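Local coordinates for xylose isomerase domain protein TIM barrel (Planctomyces limnophilus, PDB 3TVA) that folds as a magnesium-binding TIM barrel and probably acts as an isomerase of the xylose isomerase-like family, at residues V25-A30 and A63-T68; V35-V40 and R253-I258; E77-I82 and I189-G194. All blocks are in the same frame, centred on the assembly; numbering follows the deposited sequence.

How the interactions relate
All three contacts belong to one TIM barrel, built on a single curled sheet. Interactions 1 and 2 are neighbours, their centres 9 Å apart: strands 37-41 and 66-71 pair directly, with Gln66 N 2.9 Å from Pro36 O, and their segments alternate along the chain. Interaction 1 packs helix 27-32 against the outside of the sheet, away from the metal; interaction 2 spans the inside and backs the magnesium site through Gln39 and the ligand His211. Interaction 3, nested within the loop that interaction 2 closes, lies across the chain's centre, about 24 Å from interaction 2 and 28 Å from interaction 1 between centres, and joins two connecting segments beside the ligands Asp184 and Glu158.

Interaction 1: residues V25-A30 and A63-T68; sequences VHLEVA and AGIQVT
Ile65 reaches across to the first turn of helix 27-32 and sets one methyl, CD1, against the shallow notch between Leu27 and Ala30. CD1 lies 3.9 Å from CD1 of Leu27 and 4.0 Å from CB of Ala30, so a single carbon makes both of the close approaches in this wholly apolar contact. The reach comes from the extended form of the isoleucine: CG1 stands anti to the carbonyl carbon (chi1 -71°), and chi2 at 172° carries CD1 as far out as the chain allows. Leu27 answers with one branch of its fork. Its side chain and that of Ile65 run in opposite senses and pass alongside each other, overlapping at their terminal methyls. Ala30, one turn further along the helix, presents its CB toward the same methyl; its CA and that of Ile65, 8.5 Å apart, are the nearest such pair between the segments. Just ahead of Ile65, Gly64, with positive phi, ends helix 50-62 in a Schellman motif, and the chain turns toward strand 66-71. Helix 27-32 thus packs on the outside of the barrel: Leu27 also meets Lys59 and Cys60 of helix 50-62, while Ala30 and Ile65 both rest on Val38 of strand 37-41, the strand that pairs with 66-71.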
loop_
_atom_site.group_PDB
_atom_site.type_symbol
_atom_site.label_atom_id
_atom_site.label_comp_id
_atom_site.label_asym_id
_atom_site.label_seq_id
_atom_site.Cartn_x
_atom_site.Cartn_y
_atom_site.Cartn_z
ATOM N N VAL A 25 6.885 -7.739 -8.124
ATOM C CA VAL A 25 7.255 -8.682 -9.181
ATOM C C VAL A 25 6.686 -8.191 -10.494
ATOM O O VAL A 25 5.751 -7.401 -10.504
ATOM C CB VAL A 25 6.729 -10.118 -8.930
ATOM C CG1 VAL A 25 7.344 -10.697 -7.674
ATOM C CG2 VAL A 25 5.205 -10.139 -8.859
ATOM N N HIS A 26 7.246 -8.639 -11.609
ATOM C CA HIS A 26 6.678 -8.266 -12.899
ATOM C C HIS A 26 5.342 -8.977 -13.127
ATOM O O HIS A 26 5.048 -9.986 -12.481
ATOM C CB HIS A 26 7.678 -8.500 -14.035
ATOM C CG HIS A 26 8.837 -7.553 -14.004
ATOM N ND1 HIS A 26 10.102 -7.901 -14.425
ATOM C CD2 HIS A 26 8.918 -6.265 -13.592
ATOM C CE1 HIS A 26 10.912 -6.865 -14.280
ATOM N NE2 HIS A 26 10.218 -5.860 -13.775
ATOM N N LEU A 27 4.531 -8.418 -14.023
ATOM C CA LEU A 27 3.184 -8.918 -14.303
ATOM C C LEU A 27 3.189 -10.374 -14.773
ATOM O O LEU A 27 2.272 -11.146 -14.485
ATOM C CB LEU A 27 2.507 -8.029 -15.352
ATOM C CG LEU A 27 1.028 -8.285 -15.630
ATOM C CD1 LEU A 27 0.213 -7.779 -14.463
ATOM C CD2 LEU A 27 0.606 -7.612 -16.925
ATOM N N GLU A 28 4.240 -10.747 -15.482
ATOM C CA GLU A 28 4.379 -12.106 -15.989
ATOM C C GLU A 28 4.380 -13.138 -14.854
ATOM O O GLU A 28 3.917 -14.271 -15.018
ATOM C CB GLU A 28 5.645 -12.207 -16.834
ATOM C CG GLU A 28 5.556 -11.438 -18.154
ATOM C CD GLU A 28 5.781 -9.926 -18.020
ATOM O OE1 GLU A 28 6.096 -9.440 -16.908
ATOM O OE2 GLU A 28 5.647 -9.221 -19.046
ATOM N N VAL A 29 4.876 -12.726 -13.693
ATOM C CA VAL A 29 4.908 -13.598 -12.524
ATOM C C VAL A 29 3.490 -13.756 -11.948
ATOM O O VAL A 29 3.058 -14.866 -11.608
ATOM C CB VAL A 29 5.896 -13.056 -11.460
ATOM C CG1 VAL A 29 5.750 -13.804 -10.148
ATOM C CG2 VAL A 29 7.348 -13.126 -11.989
ATOM N N ALA A 30 2.762 -12.648 -11.859
ATOM C CA ALA A 30 1.358 -12.689 -11.434
ATOM C C ALA A 30 0.556 -13.643 -12.323
ATOM O O ALA A 30 -0.315 -14.369 -11.843
ATOM C CB ALA A 30 0.767 -11.299 -11.482
ATOM N N ALA A 63 -4.109 -10.867 -19.985
ATOM C CA ALA A 63 -3.680 -11.775 -18.925
ATOM C C ALA A 63 -4.815 -12.187 -17.967
ATOM O O ALA A 63 -4.607 -13.006 -17.078
ATOM C CB ALA A 63 -2.508 -11.164 -18.144
ATOM N N GLY A 64 -6.005 -11.621 -18.140
ATOM C CA GLY A 64 -7.099 -11.867 -17.210
ATOM C C GLY A 64 -6.895 -11.231 -15.835
ATOM O O GLY A 64 -7.359 -11.751 -14.820
ATOM N N ILE A 65 -6.207 -10.096 -15.790
ATOM C CA ILE A 65 -5.859 -9.499 -14.510
ATOM C C ILE A 65 -6.477 -8.119 -14.321
ATOM O O ILE A 65 -6.349 -7.241 -15.186
ATOM C CB ILE A 65 -4.324 -9.392 -14.345
ATOM C CG1 ILE A 65 -3.708 -10.779 -14.138
ATOM C CG2 ILE A 65 -3.972 -8.448 -13.202
ATOM C CD1 ILE A 65 -2.186 -10.781 -14.151
ATOM N N GLN A 66 -7.113 -7.928 -13.168
ATOM C CA GLN A 66 -7.686 -6.637 -12.800
ATOM C C GLN A 66 -6.730 -5.832 -11.906
ATOM O O GLN A 66 -6.202 -6.350 -10.925
ATOM C CB GLN A 66 -9.032 -6.856 -12.089
ATOM C CG GLN A 66 -9.768 -5.580 -11.702
ATOM C CD GLN A 66 -10.925 -5.841 -10.715
ATOM O OE1 GLN A 66 -11.238 -6.992 -10.381
ATOM N NE2 GLN A 66 -11.550 -4.764 -10.241
ATOM N N VAL A 67 -6.522 -4.561 -12.246
ATOM C CA VAL A 67 -5.646 -3.675 -11.483
ATOM C C VAL A 67 -6.478 -2.894 -10.475
ATOM O O VAL A 67 -7.354 -2.132 -10.856
ATOM C CB VAL A 67 -4.952 -2.663 -12.422
ATOM C CG1 VAL A 67 -4.004 -1.748 -11.626
ATOM C CG2 VAL A 67 -4.215 -3.400 -13.541
ATOM N N THR A 68 -6.282 -3.190 -9.195
ATOM C CA THR A 68 -7.051 -2.587 -8.108
ATOM C C THR A 68 -6.556 -1.243 -7.545
ATOM O O THR A 68 -7.349 -0.399 -7.167
ATOM C CB THR A 68 -7.314 -3.612 -6.996
ATOM O OG1 THR A 68 -6.066 -4.034 -6.440
ATOM C CG2 THR A 68 -8.048 -4.838 -7.582
#

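Interaction 2: residues V35-V40 and R253-I258; sequences VPTVQV and RGPLTI
Thr257 OG1 is gripped by two waters that tie its strand to the segment facing it. Water 1 donates to this hydroxyl at 3.0 Å and also bonds Thr37 OG1, again at 3.0 Å, bridging the two threonines. Water 2 accepts from Thr257 OG1 at 2.8 Å and donates to Pro255 O at the same length; its link to Gln39 NE2 is weak, at 3.3 Å. The threonine hydroxyl therefore gives its proton to one water and takes one from the other. Gln39 passes obliquely across Thr257, its CG 3.8 Å from Thr257 CG2, so methylene meets methyl beside the polar atoms. The extended chain beyond CG (chi2 -172°) delivers the amide to a second set of partners: OE1 accepts from His211 NE2, and NE2 bonds Asn182 OD1. Gripped at both ends, the amide is fixed in its flip. A leucine here would probably leave His211 NE2 and Asn182 OD1 without their amide partners. Two residues earlier in each segment, Thr37 OG1 sits 3.8 Å from Pro255 CB, the two side chains meeting almost squarely, and also bonds Ile13 O of the intervening strand 13-18. Strands 37-41 and 256-258 both flank that strand in the parallel TIM barrel, and these side chains meet inside it, where Gln39 forms a second shell to the magnesium site by holding its ligand His211.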
loop_
_atom_site.group_PDB
_atom_site.type_symbol
_atom_site.label_atom_id
_atom_site.label_comp_id
_atom_site.label_asym_id
_atom_site.label_seq_id
_atom_site.Cartn_x
_atom_site.Cartn_y
_atom_site.Cartn_z
ATOM N N VAL A 35 -3.084 -15.381 -10.331
ATOM C CA VAL A 35 -3.883 -14.483 -9.502
ATOM C C VAL A 35 -4.745 -13.584 -10.382
ATOM O O VAL A 35 -4.306 -13.147 -11.444
ATOM C CB VAL A 35 -3.014 -13.645 -8.523
ATOM C CG1 VAL A 35 -2.102 -14.570 -7.728
ATOM C CG2 VAL A 35 -2.196 -12.604 -9.269
ATOM N N PRO A 36 -6.008 -13.370 -9.979
ATOM C CA PRO A 36 -6.967 -12.519 -10.696
ATOM C C PRO A 36 -6.724 -10.996 -10.608
ATOM O O PRO A 36 -7.237 -10.263 -11.454
ATOM C CB PRO A 36 -8.308 -12.887 -10.044
ATOM C CG PRO A 36 -7.930 -13.239 -8.620
ATOM C CD PRO A 36 -6.596 -13.957 -8.756
ATOM N N THR A 37 -6.020 -10.526 -9.581
ATOM C CA THR A 37 -5.900 -9.084 -9.343
ATOM C C THR A 37 -4.478 -8.716 -8.960
ATOM O O THR A 37 -3.734 -9.550 -8.450
ATOM C CB THR A 37 -6.814 -8.555 -8.184
ATOM O OG1 THR A 37 -6.347 -9.068 -6.930
ATOM C CG2 THR A 37 -8.257 -8.943 -8.382
ATOM N N VAL A 38 -4.108 -7.465 -9.216
ATOM C CA VAL A 38 -2.831 -6.942 -8.756
ATOM C C VAL A 38 -2.989 -5.497 -8.295
ATOM O O VAL A 38 -3.909 -4.791 -8.707
ATOM C CB VAL A 38 -1.746 -6.959 -9.870
ATOM C CG1 VAL A 38 -1.391 -8.386 -10.298
ATOM C CG2 VAL A 38 -2.177 -6.115 -11.074
ATOM N N GLN A 39 -2.069 -5.066 -7.444
ATOM C CA GLN A 39 -1.796 -3.653 -7.264
ATOM C C GLN A 39 -0.495 -3.404 -7.999
ATOM O O GLN A 39 0.336 -4.294 -8.122
ATOM C CB GLN A 39 -1.631 -3.295 -5.790
ATOM C CG GLN A 39 -2.914 -3.418 -4.993
ATOM C CD GLN A 39 -2.750 -2.872 -3.595
ATOM O OE1 GLN A 39 -1.776 -2.183 -3.310
ATOM N NE2 GLN A 39 -3.699 -3.175 -2.712
ATOM N N VAL A 40 -0.334 -2.205 -8.531
ATOM C CA VAL A 40 0.812 -1.924 -9.374
ATOM C C VAL A 40 1.545 -0.680 -8.901
ATOM O O VAL A 40 0.929 0.372 -8.693
ATOM C CB VAL A 40 0.364 -1.678 -10.833
ATOM C CG1 VAL A 40 1.566 -1.520 -11.737
ATOM C CG2 VAL A 40 -0.505 -2.829 -11.311
ATOM N N ARG A 253 -14.337 -7.226 2.267
ATOM C CA ARG A 253 -14.459 -8.248 1.234
ATOM C C ARG A 253 -13.497 -8.180 0.036
ATOM O O ARG A 253 -13.562 -9.025 -0.857
ATOM C CB ARG A 253 -15.926 -8.370 0.809
ATOM C CG ARG A 253 -16.869 -8.565 2.019
ATOM C CD ARG A 253 -16.655 -9.934 2.693
ATOM N NE ARG A 253 -17.616 -10.188 3.766
ATOM C CZ ARG A 253 -17.357 -10.003 5.058
ATOM N NH1 ARG A 253 -16.162 -9.567 5.438
ATOM N NH2 ARG A 253 -18.288 -10.264 5.973
ATOM N N GLY A 254 -12.652 -7.154 -0.003
ATOM C CA GLY A 254 -11.885 -6.848 -1.203
ATOM C C GLY A 254 -10.673 -7.752 -1.392
ATOM O O GLY A 254 -10.515 -8.751 -0.684
ATOM N N PRO A 255 -9.792 -7.395 -2.340
ATOM C CA PRO A 255 -8.642 -8.254 -2.645
ATOM C C PRO A 255 -7.671 -8.386 -1.478
ATOM O O PRO A 255 -7.491 -7.450 -0.682
ATOM C CB PRO A 255 -7.955 -7.525 -3.815
ATOM C CG PRO A 255 -9.048 -6.719 -4.453
ATOM C CD PRO A 255 -9.932 -6.280 -3.298
ATOM N N LEU A 256 -7.041 -9.546 -1.378
ATOM C CA LEU A 256 -5.955 -9.725 -0.427
ATOM C C LEU A 256 -4.677 -9.642 -1.238
ATOM O O LEU A 256 -4.315 -10.590 -1.937
ATOM C CB LEU A 256 -6.059 -11.107 0.226
ATOM C CG LEU A 256 -7.371 -11.463 0.950
ATOM C CD1 LEU A 256 -7.361 -12.928 1.431
ATOM C CD2 LEU A 256 -7.620 -10.515 2.125
ATOM N N THR A 257 -3.953 -8.537 -1.106
ATOM C CA THR A 257 -2.819 -8.318 -1.978
ATOM C C THR A 257 -1.523 -8.656 -1.259
ATOM O O THR A 257 -1.107 -7.960 -0.327
ATOM C CB THR A 257 -2.756 -6.869 -2.512
ATOM O OG1 THR A 257 -4.027 -6.496 -3.060
ATOM C CG2 THR A 257 -1.668 -6.749 -3.591
ATOM N N ILE A 258 -0.889 -9.729 -1.708
ATOM C CA ILE A 258 0.370 -10.170 -1.140
ATOM C C ILE A 258 1.495 -9.231 -1.555
ATOM O O ILE A 258 1.691 -8.940 -2.739
ATOM C CB ILE A 258 0.745 -11.585 -1.624
ATOM C CG1 ILE A 258 -0.398 -12.564 -1.385
ATOM C CG2 ILE A 258 2.019 -12.055 -0.945
ATOM C CD1 ILE A 258 -0.260 -13.868 -2.189
HETATM O O HOH W 1 -5.030 -6.648 -5.853
HETATM O O HOH W 2 -6.006 -5.252 -1.569
#

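Interaction 3: residues E77-I82 and I189-G194; sequences ESYADI and ILYGTG
Tyr191 directs its hydroxyl at the rim of the Tyr79 ring, in the plane of that ring and not over its face. OH comes within 4.0 Å of Tyr79 CE1, and the two side chains slant across each other, so the meeting is an edge contact between a phenolic oxygen and a ring carbon, with no stacking between the two. The Tyr79 hydroxyl is engaged elsewhere, hydrogen-bonded to ND1 of His122. In Tyr191, CG stands anti to the carbonyl carbon (chi1 -71°), and although the CB bond leaves to one side, the end of the ring swings closer to the loop of residues 77-82. Its ring also meets that of Trp227, the planes at about 60°, while NE1 of the same tryptophan makes a weak hydrogen bond to Tyr79 O.

Ile82 makes the larger part of the contribution from 77-82. Its extended side chain (chi2 176°) brings CD1 up to the backbone of the last helical turn, 4.1 Å from Leu190 O and equally far from Tyr191 O. A methyl thus rests against two carbonyl oxygens just where Gly192, with positive phi, completes the Schellman motif that ends helix 185-190. Ile82 itself begins helix 82-88, whose N-cap is Asp81, so a helix start packs on a helix end. An ST turn precedes it, with Ala80 N bonded to Ser78 OG at 3.3 Å. Leu190, at the edge of this contact, approaches a glycerol, probably from the crystallisation liquor; its side chain lies about 8 Å from the magnesium, nearest atoms. With no hydrogen bond or charge pairing between the segments, this is a rather loose van der Waals contact, in which His122 holds the Tyr79 hydroxyl and Trp227 lies against the Tyr191 ring.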
loop_
_atom_site.group_PDB
_atom_site.type_symbol
_atom_site.label_atom_id
_atom_site.label_comp_id
_atom_site.label_asym_id
_atom_site.label_seq_id
_atom_site.Cartn_x
_atom_site.Cartn_y
_atom_site.Cartn_z
ATOM N N GLU A 77 13.499 8.890 -2.535
ATOM C CA GLU A 77 12.938 8.260 -1.340
ATOM C C GLU A 77 13.883 7.178 -0.830
ATOM O O GLU A 77 14.302 6.301 -1.587
ATOM C CB GLU A 77 11.566 7.670 -1.630
ATOM C CG GLU A 77 10.468 8.714 -1.771
ATOM C CD GLU A 77 9.085 8.091 -1.834
ATOM O OE1 GLU A 77 8.930 7.072 -2.545
ATOM O OE2 GLU A 77 8.156 8.614 -1.167
ATOM N N SER A 78 14.237 7.240 0.448
ATOM C CA SER A 78 15.074 6.187 1.004
ATOM C C SER A 78 14.542 5.628 2.318
ATOM O O SER A 78 14.271 6.368 3.262
ATOM C CB SER A 78 16.506 6.677 1.201
ATOM O OG SER A 78 17.247 5.699 1.892
ATOM N N TYR A 79 14.410 4.308 2.349
ATOM C CA TYR A 79 13.989 3.532 3.518
ATOM C C TYR A 79 15.160 2.996 4.371
ATOM O O TYR A 79 14.967 2.080 5.179
ATOM C CB TYR A 79 12.973 2.438 3.148
ATOM C CG TYR A 79 11.623 2.987 2.695
ATOM C CD1 TYR A 79 10.588 3.192 3.606
ATOM C CD2 TYR A 79 11.389 3.302 1.359
ATOM C CE1 TYR A 79 9.351 3.693 3.195
ATOM C CE2 TYR A 79 10.159 3.805 0.939
ATOM C CZ TYR A 79 9.144 3.989 1.863
ATOM O OH TYR A 79 7.923 4.491 1.452
ATOM N N ALA A 80 16.378 3.464 4.090
ATOM C CA ALA A 80 17.597 2.904 4.694
ATOM C C ALA A 80 17.498 2.703 6.196
ATOM O O ALA A 80 17.943 1.687 6.722
ATOM C CB ALA A 80 18.813 3.786 4.381
ATOM N N ASP A 81 16.934 3.679 6.892
ATOM C CA ASP A 81 16.646 3.496 8.303
ATOM C C ASP A 81 15.439 4.348 8.659
ATOM O O ASP A 81 14.898 5.053 7.792
ATOM C CB ASP A 81 17.878 3.774 9.205
ATOM C CG ASP A 81 18.446 5.184 9.041
ATOM O OD1 ASP A 81 17.692 6.135 8.740
ATOM O OD2 ASP A 81 19.670 5.346 9.233
ATOM N N ILE A 82 15.004 4.282 9.914
ATOM C CA ILE A 82 13.783 4.993 10.307
ATOM C C ILE A 82 13.899 6.533 10.178
ATOM O O ILE A 82 13.037 7.155 9.558
ATOM C CB ILE A 82 13.192 4.468 11.645
ATOM C CG1 ILE A 82 12.751 3.008 11.441
ATOM C CG2 ILE A 82 11.992 5.336 12.112
ATOM C CD1 ILE A 82 12.232 2.286 12.681
ATOM N N ILE A 189 4.708 -3.185 12.571
ATOM C CA ILE A 189 5.727 -3.954 13.259
ATOM C C ILE A 189 7.120 -3.485 12.859
ATOM O O ILE A 189 8.020 -3.395 13.695
ATOM C CB ILE A 189 5.546 -5.455 12.999
ATOM C CG1 ILE A 189 4.213 -5.908 13.602
ATOM C CG2 ILE A 189 6.701 -6.237 13.581
ATOM C CD1 ILE A 189 3.922 -7.382 13.440
ATOM N N LEU A 190 7.290 -3.176 11.578
ATOM C CA LEU A 190 8.581 -2.715 11.078
ATOM C C LEU A 190 8.968 -1.387 11.735
ATOM O O LEU A 190 10.089 -1.237 12.226
ATOM C CB LEU A 190 8.557 -2.612 9.548
ATOM C CG LEU A 190 8.472 -3.953 8.809
ATOM C CD1 LEU A 190 8.199 -3.738 7.322
ATOM C CD2 LEU A 190 9.766 -4.765 9.001
ATOM N N TYR A 191 8.029 -0.444 11.787
ATOM C CA TYR A 191 8.257 0.814 12.499
ATOM C C TYR A 191 8.278 0.672 14.018
ATOM O O TYR A 191 8.735 1.570 14.719
ATOM C CB TYR A 191 7.206 1.853 12.110
ATOM C CG TYR A 191 7.366 2.382 10.708
ATOM C CD1 TYR A 191 8.374 3.282 10.394
ATOM C CD2 TYR A 191 6.504 1.989 9.701
ATOM C CE1 TYR A 191 8.518 3.766 9.097
ATOM C CE2 TYR A 191 6.642 2.455 8.413
ATOM C CZ TYR A 191 7.644 3.345 8.115
ATOM O OH TYR A 191 7.762 3.802 6.825
ATOM N N GLY A 192 7.769 -0.446 14.530
ATOM C CA GLY A 192 7.750 -0.688 15.969
ATOM C C GLY A 192 6.746 0.174 16.734
ATOM O O GLY A 192 6.891 0.420 17.926
ATOM N N THR A 193 5.725 0.649 16.035
ATOM C CA THR A 193 4.782 1.584 16.626
ATOM C C THR A 193 3.695 1.012 17.556
ATOM O O THR A 193 3.510 1.509 18.675
ATOM C CB THR A 193 4.131 2.401 15.534
ATOM O OG1 THR A 193 3.603 1.515 14.552
ATOM C CG2 THR A 193 5.177 3.258 14.881
ATOM N N GLY A 194 2.989 -0.023 17.115
ATOM C CA GLY A 194 1.849 -0.520 17.876
ATOM C C GLY A 194 1.250 -1.779 17.277
ATOM O O GLY A 194 1.479 -2.065 16.094
#